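Long-range contact in uncharacterized protein (Vibrio parahaemolyticus M0605, PDB 3X0T), which is PirA, a small jelly-roll protein that probably acts as one component of a plasmid-encoded, pore-forming toxin of this marine pathogen: residues T16-D27 and R93-G104. Residues are numbered along the deposited sequence; the frame is centred on the assembly and turned at random. Where two conformers were deposited one is given.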
loop_
_atom_site.group_PDB
_atom_site.type_symbol
_atom_site.label_atom_id
_atom_site.label_comp_id
_atom_site.label_asym_id
_atom_site.label_seq_id
_atom_site.Cartn_x
_atom_site.Cartn_y
_atom_site.Cartn_z
ATOM N N THR A 16 -2.883 11.343 3.992
ATOM C CA THR A 16 -1.968 11.989 4.953
ATOM C C THR A 16 -1.467 10.933 5.897
ATOM O O THR A 16 -2.137 9.920 6.163
ATOM C CB THR A 16 -2.680 13.094 5.710
ATOM O OG1 THR A 16 -3.758 12.602 6.484
ATOM C CG2 THR A 16 -3.216 14.113 4.777
ATOM N N VAL A 17 -0.239 11.158 6.383
ATOM C CA VAL A 17 0.403 10.181 7.309
ATOM C C VAL A 17 1.029 10.957 8.451
ATOM O O VAL A 17 1.943 11.762 8.234
ATOM C CB VAL A 17 1.463 9.290 6.581
ATOM C CG1 VAL A 17 1.789 8.067 7.474
ATOM C CG2 VAL A 17 1.001 8.817 5.212
ATOM N N GLU A 18 0.541 10.730 9.673
ATOM C CA GLU A 18 1.041 11.556 10.783
ATOM C C GLU A 18 2.513 11.267 11.080
ATOM O O GLU A 18 3.051 10.151 10.917
ATOM C CB GLU A 18 0.078 11.381 11.970
ATOM C CG GLU A 18 -1.384 11.761 11.719
ATOM C CD GLU A 18 -1.565 13.167 11.130
ATOM O OE1 GLU A 18 -2.391 13.407 10.208
ATOM O OE2 GLU A 18 -0.883 14.101 11.635
ATOM N N PRO A 19 3.248 12.312 11.522
ATOM C CA PRO A 19 4.686 12.170 11.745
ATOM C C PRO A 19 4.948 11.348 13.035
ATOM O O PRO A 19 4.022 11.022 13.798
ATOM C CB PRO A 19 5.145 13.646 11.930
ATOM C CG PRO A 19 3.913 14.305 12.504
ATOM C CD PRO A 19 2.752 13.701 11.747
ATOM N N ASN A 20 6.225 10.979 13.209
ATOM C CA ASN A 20 6.667 10.309 14.475
ATOM C C ASN A 20 5.945 9.002 14.672
ATOM O O ASN A 20 5.623 8.618 15.798
ATOM C CB ASN A 20 6.522 11.235 15.682
ATOM C CG ASN A 20 7.218 12.578 15.349
ATOM O OD1 ASN A 20 6.538 13.575 15.345
ATOM N ND2 ASN A 20 8.485 12.535 15.041
ATOM N N GLY A 21 5.723 8.251 13.584
ATOM C CA GLY A 21 5.286 6.861 13.636
ATOM C C GLY A 21 3.877 6.704 13.157
ATOM O O GLY A 21 3.327 5.601 13.388
ATOM N N GLY A 22 3.255 7.676 12.466
ATOM C CA GLY A 22 1.914 7.423 11.966
ATOM C C GLY A 22 1.889 6.295 10.936
ATOM O O GLY A 22 2.855 6.083 10.181
ATOM N N VAL A 23 0.740 5.619 10.930
ATOM C CA VAL A 23 0.501 4.533 9.975
ATOM C C VAL A 23 -0.814 4.813 9.305
ATOM O O VAL A 23 -1.823 5.009 10.003
ATOM C CB VAL A 23 0.462 3.146 10.715
ATOM C CG1 VAL A 23 0.168 2.050 9.691
ATOM C CG2 VAL A 23 1.763 2.884 11.455
ATOM N N THR A 24 -0.878 4.860 8.008
ATOM C CA THR A 24 -2.113 5.066 7.286
ATOM C C THR A 24 -2.339 3.853 6.385
ATOM O O THR A 24 -1.492 3.494 5.589
ATOM C CB THR A 24 -2.072 6.352 6.421
ATOM O OG1 THR A 24 -1.906 7.405 7.348
ATOM C CG2 THR A 24 -3.385 6.511 5.616
ATOM N N GLU A 25 -3.520 3.227 6.526
ATOM C CA GLU A 25 -3.934 2.110 5.643
ATOM C C GLU A 25 -4.424 2.649 4.343
ATOM O O GLU A 25 -5.371 3.441 4.313
ATOM C CB GLU A 25 -5.098 1.280 6.164
ATOM C CG GLU A 25 -4.709 0.551 7.358
ATOM C CD GLU A 25 -5.818 -0.370 7.824
ATOM O OE1 GLU A 25 -7.006 0.069 7.895
ATOM O OE2 GLU A 25 -5.502 -1.394 8.256
ATOM N N VAL A 26 -3.818 2.254 3.227
ATOM C CA VAL A 26 -4.209 2.780 1.915
ATOM C C VAL A 26 -4.886 1.749 1.026
ATOM O O VAL A 26 -5.475 2.093 0.026
ATOM C CB VAL A 26 -3.045 3.466 1.194
ATOM C CG1 VAL A 26 -2.494 4.604 2.073
ATOM C CG2 VAL A 26 -1.947 2.485 0.810
ATOM N N ASP A 27 -4.827 0.445 1.409
ATOM C CA ASP A 27 -5.593 -0.565 0.736
ATOM C C ASP A 27 -5.763 -1.703 1.723
ATOM O O ASP A 27 -4.907 -1.859 2.615
ATOM C CB ASP A 27 -4.933 -1.097 -0.533
ATOM C CG ASP A 27 -5.838 -1.724 -1.567
ATOM O OD1 ASP A 27 -7.050 -1.817 -1.287
ATOM O OD2 ASP A 27 -5.322 -2.144 -2.621
ATOM N N ARG A 93 -3.005 -5.957 3.473
ATOM C CA ARG A 93 -3.203 -4.521 3.437
ATOM C C ARG A 93 -1.926 -3.860 2.953
ATOM O O ARG A 93 -0.844 -4.482 2.998
ATOM C CB ARG A 93 -3.606 -3.968 4.814
ATOM C CG ARG A 93 -2.555 -4.043 5.910
ATOM C CD ARG A 93 -2.989 -3.336 7.140
ATOM N NE ARG A 93 -1.951 -3.408 8.155
ATOM C CZ ARG A 93 -1.966 -2.670 9.274
ATOM N NH1 ARG A 93 -2.995 -1.905 9.544
ATOM N NH2 ARG A 93 -0.878 -2.694 10.042
ATOM N N ILE A 94 -2.028 -2.622 2.564
ATOM C CA ILE A 94 -0.897 -1.774 2.265
ATOM C C ILE A 94 -0.959 -0.616 3.237
ATOM O O ILE A 94 -2.018 0.044 3.348
ATOM C CB ILE A 94 -0.888 -1.287 0.781
ATOM C CG1 ILE A 94 -0.817 -2.478 -0.168
ATOM C CG2 ILE A 94 0.256 -0.335 0.568
ATOM C CD1 ILE A 94 -0.978 -2.136 -1.614
ATOM N N VAL A 95 0.142 -0.341 3.909
ATOM C CA VAL A 95 0.222 0.793 4.812
ATOM C C VAL A 95 1.361 1.722 4.367
ATOM O O VAL A 95 2.337 1.274 3.781
ATOM C CB VAL A 95 0.428 0.369 6.293
ATOM C CG1 VAL A 95 -0.785 -0.351 6.827
ATOM C CG2 VAL A 95 1.688 -0.416 6.498
ATOM N N VAL A 96 1.209 2.976 4.713
ATOM C CA VAL A 96 2.268 3.956 4.581
ATOM C C VAL A 96 2.604 4.425 5.990
ATOM O O VAL A 96 1.694 4.732 6.785
ATOM C CB VAL A 96 1.848 5.151 3.655
ATOM C CG1 VAL A 96 3.020 6.098 3.491
ATOM C CG2 VAL A 96 1.400 4.634 2.300
ATOM N N ILE A 97 3.905 4.402 6.311
ATOM C CA ILE A 97 4.395 4.673 7.658
ATOM C C ILE A 97 5.342 5.890 7.550
ATOM O O ILE A 97 6.204 5.985 6.691
ATOM C CB ILE A 97 5.186 3.446 8.192
ATOM C CG1 ILE A 97 4.298 2.201 8.142
ATOM C CG2 ILE A 97 5.661 3.729 9.615
ATOM C CD1 ILE A 97 5.045 0.915 8.450
ATOM N N ASN A 98 5.098 6.815 8.493
ATOM C CA ASN A 98 5.893 8.050 8.532
ATOM C C ASN A 98 6.655 8.072 9.832
ATOM O O ASN A 98 6.086 8.338 10.885
ATOM C CB ASN A 98 4.972 9.277 8.428
ATOM C CG ASN A 98 5.740 10.570 8.410
ATOM O OD1 ASN A 98 6.956 10.560 8.395
ATOM N ND2 ASN A 98 5.007 11.678 8.355
ATOM N N ASN A 99 7.936 7.751 9.756
ATOM C CA ASN A 99 8.803 7.730 10.955
ATOM C C ASN A 99 9.518 9.052 11.131
ATOM O O ASN A 99 10.323 9.178 12.080
ATOM C CB ASN A 99 9.856 6.640 10.804
ATOM C CG ASN A 99 9.188 5.277 10.726
ATOM O OD1 ASN A 99 9.342 4.512 9.733
ATOM N ND2 ASN A 99 8.441 4.974 11.741
ATOM N N GLY A 100 9.311 10.039 10.288
ATOM C CA GLY A 100 10.015 11.280 10.379
ATOM C C GLY A 100 9.236 12.329 11.106
ATOM O O GLY A 100 8.074 12.196 11.516
ATOM N N ALA A 101 9.891 13.516 11.177
ATOM C CA ALA A 101 9.247 14.601 11.900
ATOM C C ALA A 101 8.295 15.437 11.042
ATOM O O ALA A 101 7.481 16.181 11.631
ATOM C CB ALA A 101 10.267 15.619 12.480
ATOM N N SER A 102 8.440 15.396 9.708
ATOM C CA SER A 102 7.560 16.173 8.829
ATOM C C SER A 102 6.252 15.396 8.606
ATOM O O SER A 102 6.252 14.185 8.481
ATOM C CB SER A 102 8.170 16.372 7.434
ATOM O OG SER A 102 9.367 17.138 7.519
ATOM N N ARG A 103 5.137 16.122 8.605
ATOM C CA ARG A 103 3.871 15.518 8.189
ATOM C C ARG A 103 3.982 14.847 6.846
ATOM O O ARG A 103 4.716 15.282 5.988
ATOM C CB ARG A 103 2.734 16.544 8.172
ATOM C CG ARG A 103 2.413 17.237 9.493
ATOM C CD ARG A 103 1.192 18.159 9.378
ATOM N NE ARG A 103 0.934 18.988 10.571
ATOM C CZ ARG A 103 0.727 18.604 11.843
ATOM N NH1 ARG A 103 0.771 17.286 12.174
ATOM N NH2 ARG A 103 0.494 19.567 12.767
ATOM N N GLY A 104 3.290 13.712 6.689
ATOM C CA GLY A 104 3.443 12.894 5.466
ATOM C C GLY A 104 2.223 13.090 4.577
ATOM O O GLY A 104 1.086 13.190 4.998
HETATM O O HOH W 1 6.950 16.338 14.304
HETATM O O HOH W 2 10.513 9.991 14.923
#
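V17 meets G104 as an antiparallel hydrogen-bonded pair joining strands 11-17 and 104-110, and its side chain turns inward between the two sheets of the jelly roll. With CG1 anti to the backbone N (chi1 -164°), that methyl packs 3.5 Å from N98 CB, while CG2 rests against V96 CG1. V17 O takes two donors, G104 N in its carbonyl plane and N98 ND2 from above it at 3.1 Å. The second N-H of N98 ND2 reaches S102 O at 2.8 Å. Both acceptors lie in the amide plane and fix its rotation, while G100 N meets OD1 from above that plane, an Asx turn. P19 lays CB over the carbonyls of G100 and A101, and N20 N bonds to G100 O. G21 N donates to N98 O at 2.7 Å; G21 and G22 both face N98, a G1 bulge. Next come V23, whose CG1 packs on V95 CB, and T24, which exchanges two backbone hydrogen bonds with V96. In one of two deposited conformers, E25 OE2 receives R93 NH1 at 2.9 Å, in the guanidinium plane but on the anti side of the carboxylate and 30° out of its plane; this bridge may be only partly populated. V95 CG1 covers one guanidinium face. V26 and D27 share I94 in a classic bulge, while the carboxylate of D27 pairs with R39. The chemistry thus divides: V17, V96, I94 and V26 pack inside, the E25-R93 bridge lies outside with V23 and V95, and one asparagine amide ties the end of strand 11-17 to the 99-103 loop.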